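PDB 5MTW: SecB-like chaperone Rv1957 from Mycobacterium tuberculosis, which acts as the chaperone of a toxin-antitoxin-chaperone system, preventing aggregation of the antitoxin HigA1, and is needed to neutralise the toxin HigB1. Local coordinates for residues Asp61-Pro64 with Ala65-Ser68; Pro123-Glu126 with Glu127-Tyr131; Val148-Leu151 with Thr152-Ala156. One frame throughout, in Å; residues are numbered along the deposited sequence.

Interaction 1. Residues Asp61-Pro64 with Ala65-Ser68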
# COMPACT_ATOMS: atom_id res chain seq x y z
N ASP A 61 -22.14 -1.81 13.59
CA ASP A 61 -22.17 -2.40 14.95
C ASP A 61 -22.21 -1.24 15.88
O ASP A 61 -21.34 -0.31 15.83
CB ASP A 61 -20.92 -3.26 15.29
CG ASP A 61 -20.65 -4.34 14.30
OD1 ASP A 61 -21.57 -5.12 14.00
OD2 ASP A 61 -19.47 -4.43 13.83
N ALA A 62 -23.23 -1.22 16.73
CA ALA A 62 -23.43 -0.16 17.67
C ALA A 62 -24.11 -0.65 18.92
O ALA A 62 -24.67 -1.72 18.94
CB ALA A 62 -24.25 0.92 17.00
N ASP A 63 -23.99 0.09 19.99
CA ASP A 63 -24.78 -0.24 21.19
C ASP A 63 -24.89 1.07 21.90
O ASP A 63 -24.15 1.32 22.80
CB ASP A 63 -24.06 -1.24 22.08
CG ASP A 63 -24.85 -1.58 23.42
OD1 ASP A 63 -26.02 -1.10 23.75
OD2 ASP A 63 -24.22 -2.35 24.16
N PRO A 64 -25.75 1.94 21.38
CA PRO A 64 -25.71 3.36 21.73
C PRO A 64 -26.08 3.71 23.17
O PRO A 64 -25.72 4.80 23.64
CB PRO A 64 -26.65 4.04 20.72
CG PRO A 64 -27.28 2.96 19.92
CD PRO A 64 -26.63 1.66 20.24
N ALA A 65 -26.74 2.81 23.89
CA ALA A 65 -27.03 3.07 25.30
C ALA A 65 -25.78 2.90 26.19
O ALA A 65 -25.73 3.46 27.27
CB ALA A 65 -28.18 2.21 25.77
N THR A 66 -24.78 2.16 25.74
CA THR A 66 -23.59 1.88 26.56
C THR A 66 -22.37 2.65 26.14
O THR A 66 -21.53 2.95 26.97
CB THR A 66 -23.07 0.48 26.38
OG1 THR A 66 -24.11 -0.33 25.86
CG2 THR A 66 -22.50 -0.05 27.66
N ILE A 67 -22.21 2.82 24.83
CA ILE A 67 -21.09 3.58 24.32
C ILE A 67 -21.52 4.38 23.15
O ILE A 67 -22.44 3.99 22.36
CB ILE A 67 -19.84 2.75 23.96
CG1 ILE A 67 -20.14 1.61 22.99
CG2 ILE A 67 -19.10 2.28 25.21
CD1 ILE A 67 -18.85 1.00 22.43
N SER A 68 -20.88 5.53 23.05
CA SER A 68 -21.25 6.46 22.02
C SER A 68 -20.22 6.26 20.86
O SER A 68 -19.62 7.21 20.38
CB SER A 68 -21.24 7.89 22.60
OG SER A 68 -19.93 8.25 22.96

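Interaction 2. Residues Pro123-Glu126 with Glu127-Tyr131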
# COMPACT_ATOMS: atom_id res chain seq x y z
N PRO A 123 -28.84 7.75 19.08
CA PRO A 123 -29.14 7.37 17.70
C PRO A 123 -29.89 6.02 17.60
O PRO A 123 -29.58 5.06 18.33
CB PRO A 123 -27.76 7.27 17.06
CG PRO A 123 -26.87 8.16 17.89
CD PRO A 123 -27.44 8.18 19.28
N THR A 124 -30.88 5.94 16.71
CA THR A 124 -31.61 4.68 16.47
C THR A 124 -30.97 3.84 15.33
O THR A 124 -30.12 4.36 14.57
CB THR A 124 -33.05 4.99 16.07
OG1 THR A 124 -33.05 5.72 14.84
CG2 THR A 124 -33.76 5.80 17.16
N GLU A 125 -31.38 2.57 15.23
CA GLU A 125 -30.94 1.64 14.20
C GLU A 125 -31.10 2.17 12.78
O GLU A 125 -30.24 1.92 11.93
CB GLU A 125 -31.59 0.27 14.39
CG GLU A 125 -31.55 -0.67 13.19
CD GLU A 125 -32.10 -2.05 13.52
OE1 GLU A 125 -32.93 -2.15 14.46
OE2 GLU A 125 -31.70 -3.03 12.86
N GLU A 126 -32.14 2.97 12.53
CA GLU A 126 -32.36 3.59 11.21
C GLU A 126 -31.33 4.66 10.93
O GLU A 126 -30.86 4.78 9.79
CB GLU A 126 -33.75 4.24 11.11
CG GLU A 126 -34.90 3.24 11.11
CD GLU A 126 -35.08 2.54 12.46
OE1 GLU A 126 -34.95 3.22 13.51
OE2 GLU A 126 -35.33 1.31 12.48
N GLU A 127 -31.06 5.50 11.93
CA GLU A 127 -30.12 6.58 11.81
C GLU A 127 -28.67 6.02 11.53
O GLU A 127 -27.99 6.46 10.63
CB GLU A 127 -30.15 7.45 13.06
CG GLU A 127 -31.44 8.23 13.31
CD GLU A 127 -31.33 9.31 14.42
OE1 GLU A 127 -30.81 9.04 15.51
OE2 GLU A 127 -31.76 10.45 14.20
N LEU A 128 -28.26 5.02 12.31
CA LEU A 128 -27.00 4.35 12.16
C LEU A 128 -26.87 3.72 10.77
O LEU A 128 -25.84 3.90 10.10
CB LEU A 128 -26.86 3.31 13.26
CG LEU A 128 -26.65 4.00 14.61
CD1 LEU A 128 -27.12 3.12 15.79
CD2 LEU A 128 -25.19 4.36 14.74
N THR A 129 -27.92 2.99 10.34
CA THR A 129 -27.98 2.33 9.01
C THR A 129 -27.87 3.35 7.88
O THR A 129 -27.07 3.20 7.01
CB THR A 129 -29.23 1.44 8.88
OG1 THR A 129 -29.07 0.33 9.78
CG2 THR A 129 -29.39 0.87 7.51
N ALA A 130 -28.58 4.47 7.96
CA ALA A 130 -28.53 5.45 6.87
C ALA A 130 -27.12 6.08 6.78
O ALA A 130 -26.60 6.36 5.67
CB ALA A 130 -29.56 6.54 7.11
N TYR A 131 -26.54 6.34 7.96
CA TYR A 131 -25.24 7.01 8.04
C TYR A 131 -24.18 6.12 7.47
O TYR A 131 -23.35 6.62 6.77
CB TYR A 131 -24.87 7.41 9.46
CG TYR A 131 -23.54 8.19 9.61
CD1 TYR A 131 -23.46 9.55 9.34
CD2 TYR A 131 -22.38 7.53 9.97
CE1 TYR A 131 -22.28 10.26 9.50
CE2 TYR A 131 -21.17 8.21 10.11
CZ TYR A 131 -21.12 9.57 9.90
OH TYR A 131 -19.92 10.23 10.05

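Interaction 3. Residues Val148-Leu151 with Thr152-Ala156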
# COMPACT_ATOMS: atom_id res chain seq x y z
N VAL A 148 -7.64 -3.51 -3.39
CA VAL A 148 -7.78 -4.28 -4.57
C VAL A 148 -6.59 -4.09 -5.52
O VAL A 148 -6.10 -5.00 -6.10
CB VAL A 148 -9.14 -4.10 -5.21
CG1 VAL A 148 -9.23 -4.75 -6.57
CG2 VAL A 148 -10.25 -4.71 -4.33
N TYR A 149 -6.13 -2.84 -5.59
CA TYR A 149 -5.04 -2.48 -6.47
C TYR A 149 -3.77 -3.16 -5.94
O TYR A 149 -2.98 -3.70 -6.69
CB TYR A 149 -4.88 -0.95 -6.53
CG TYR A 149 -3.63 -0.53 -7.24
CD1 TYR A 149 -3.57 -0.47 -8.62
CD2 TYR A 149 -2.50 -0.17 -6.53
CE1 TYR A 149 -2.44 -0.03 -9.24
CE2 TYR A 149 -1.35 0.25 -7.15
CZ TYR A 149 -1.32 0.32 -8.52
OH TYR A 149 -0.14 0.75 -9.17
N ASP A 150 -3.59 -3.12 -4.63
CA ASP A 150 -2.37 -3.67 -4.00
C ASP A 150 -2.35 -5.20 -4.15
O ASP A 150 -1.35 -5.79 -4.53
CB ASP A 150 -2.25 -3.24 -2.58
CG ASP A 150 -1.12 -3.97 -1.80
OD1 ASP A 150 -1.36 -5.08 -1.34
OD2 ASP A 150 0.01 -3.50 -1.69
N LEU A 151 -3.50 -5.82 -3.87
CA LEU A 151 -3.60 -7.25 -3.94
C LEU A 151 -3.41 -7.81 -5.28
O LEU A 151 -2.66 -8.84 -5.49
CB LEU A 151 -4.99 -7.63 -3.39
CG LEU A 151 -5.33 -9.08 -3.12
CD1 LEU A 151 -4.33 -9.88 -2.24
CD2 LEU A 151 -6.74 -9.04 -2.47
N THR A 152 -4.07 -7.23 -6.27
CA THR A 152 -3.92 -7.76 -7.57
C THR A 152 -2.51 -7.66 -8.05
O THR A 152 -2.05 -8.53 -8.71
CB THR A 152 -4.94 -7.15 -8.58
OG1 THR A 152 -4.84 -5.74 -8.53
CG2 THR A 152 -6.31 -7.57 -8.20
N GLY A 153 -1.80 -6.56 -7.68
CA GLY A 153 -0.37 -6.40 -8.00
C GLY A 153 0.45 -7.54 -7.35
O GLY A 153 1.35 -8.12 -7.93
N ARG A 154 0.12 -7.85 -6.08
CA ARG A 154 0.93 -8.82 -5.34
C ARG A 154 0.74 -10.23 -5.96
O ARG A 154 1.63 -11.06 -5.85
CB ARG A 154 0.51 -8.83 -3.88
CG ARG A 154 1.08 -7.63 -3.10
CD ARG A 154 0.71 -7.72 -1.62
NE ARG A 154 1.02 -6.49 -0.96
CZ ARG A 154 2.20 -6.15 -0.48
NH1 ARG A 154 3.22 -6.91 -0.60
NH2 ARG A 154 2.38 -4.94 0.10
N LEU A 155 -0.49 -10.52 -6.41
CA LEU A 155 -0.77 -11.82 -7.05
C LEU A 155 -0.22 -11.89 -8.50
O LEU A 155 -0.31 -12.90 -9.10
CB LEU A 155 -2.28 -12.08 -7.14
CG LEU A 155 -2.95 -12.08 -5.81
CD1 LEU A 155 -4.52 -12.01 -5.86
CD2 LEU A 155 -2.53 -13.32 -4.98
N ALA A 156 0.35 -10.79 -9.00
CA ALA A 156 0.96 -10.72 -10.30
C ALA A 156 -0.07 -10.71 -11.41
O ALA A 156 0.23 -11.06 -12.54
CB ALA A 156 2.01 -11.84 -10.51

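Interaction 1. Residues Asp61-Pro64 with Ala65-Ser68
Asp63 and the residues up to Ile67 are joined mainly by backbone hydrogen bonds that converge on one carbonyl. Asp63 O accepts from Thr66 N at 3.1 Å. Asp63 O also accepts from Ile67 N at 3.2 Å, and this second N-H points at the oxygen almost straight, with 173° at the hydrogen. The two donors arrive differently: Ile67 N lies nearly along the C=O axis, whereas Thr66 N stands above the carbonyl plane. Two bonds thus grip the same oxygen, which ties down the chain reversal.

A weaker backbone contact adds to them. Pro64 CA directs its hydrogen at Ile67 O across 3.4 Å, with an angle of 156°, a CA-H...O contact spanning the turn from Pro64 to Ile67.

Among the side chains, with CG anti to the backbone N (chi1 178°), the Asp63 carboxylate is carried beside Thr66, and the two side chains run at a slant to each other. Asp63 OD2 and Thr66 OG1 lie 2.6 Å apart, but the hydroxyl is modelled too close to the carboxylate, leaving this bond doubtful. Ile67 CG1 passes 4.0 Å from the same carbonyl oxygen, Asp63 O, a plain van der Waals approach.

Outside the turn, Ala62 and Pro64 rest on Leu128 of helix 125-154, and Asp61 pairs with Arg73. Asp61, Asp63 and Ile67 also pack against apolar side chains of the bound peptide.

With Pro64 and Ala65 both in right-handed helical conformation at its two central positions, 63-66 is a type I beta turn, extended by the bond from Ile67 N, in the hairpin loop linking antiparallel strands 50-62 and 69-82.

Interaction 2. Residues Pro123-Glu126 with Glu127-Tyr131
Glu127 folds back over the start of its own helix to meet Thr124 and Pro123. Glu127 OE1 receives a weak hydrogen bond from Thr124 N at 3.3 Å. With CG beside the backbone N (chi1 -66°), Glu127 CG passes Thr124 OG1 at 3.4 Å as the two side chains cross, and the extended chain beyond it carries OE1 to Thr124 N and Pro123. Beside this, Pro123 CB touches Leu128 CG at 4.2 Å, while Leu128 N closes the first helical turn on Thr124 O at 3.0 Å.

At the next carbonyl, Glu125 O carries two bonds from a single residue: Thr129 N reaches it at 3.0 Å and Thr129 OG1 at 2.9 Å, from opposite faces of the carbonyl plane. The hydroxyl gets there because it lies beside its own backbone N (chi1 -68°).

Further out, Arg21 forms a salt bridge with Glu127 OE1 and is the stronger partner of that carboxylate, so it probably positions the oxygen for Thr124 N. Leu22 of helix 20-25 covers both Pro123 and Leu128.

The weak bond from the N-H of the N-cap Thr124 to the side chain of Glu127, three residues on, is one half of a capping box. The Pro123-Leu128 contact flanking it is a hydrophobic staple at the head of helix 125-154.

Interaction 3. Residues Val148-Leu151 with Thr152-Ala156
With CG of Asp150 anti to its own nitrogen (chi1 170°) and the Arg154 chain extended from CG to NE, the two side chains reach each other one helical turn apart. Thr152, its OG1 between backbone N and carbonyl carbon, turns its hydroxyl back on Val148. These pairs lie on the last turns of helix 125-154, which closes in a Schellman motif: Ala156 takes positive phi, and Ala156 N bonds to Gly153 O at 3.0 Å.

The salt bridge is carried by Arg154 NE, which gives its hydrogen to the syn side of Asp150 OD1 at 2.8 Å. OD1 is met by the NE-H edge of the guanidinium, close to the plane of that group. The second link, Arg154 NH2 to Asp150 OD2, is weak, at 3.3 Å with 129° at the hydrogen, consistent with the 50° between the carboxylate and guanidinium planes. Arg154 NH2 also forms a salt bridge with Glu146 of a third subunit, so the pair belongs to a subunit interface.

On another side of the helix, Leu151 CG and Leu155 CD1 touch at 4.1 Å. Their side chains pack onto strand 26-40, Leu151 on Ala38 and Leu155 on Val40, and on Leu33 of the third subunit.

Thr152 OG1 is buried but satisfied twice over: it accepts from Leu160 N and donates to Val148 O at 2.8 Å, the same oxygen that Thr152 N meets at 3.0 Å.

Interactions 1 and 2 are neighbours, their centres about 12 Å apart: Pro64 CG lies 3.5 Å from Pro123 O, and Ala62 CB lies 3.8 Å from Leu128 CD1, so the hairpin turn packs on the beginning of helix 125-154. Interaction 3 occupies the other end of that helix, with its centre about 35 Å from that of interaction 2 and about 36 Å from that of interaction 1, across the centre of the chain. The bound peptide nevertheless reaches both regions: its apolar side chains pack on interaction 1, while a basic one makes a weak hydrogen bond to Gly153 O in interaction 3, which also faces other subunits.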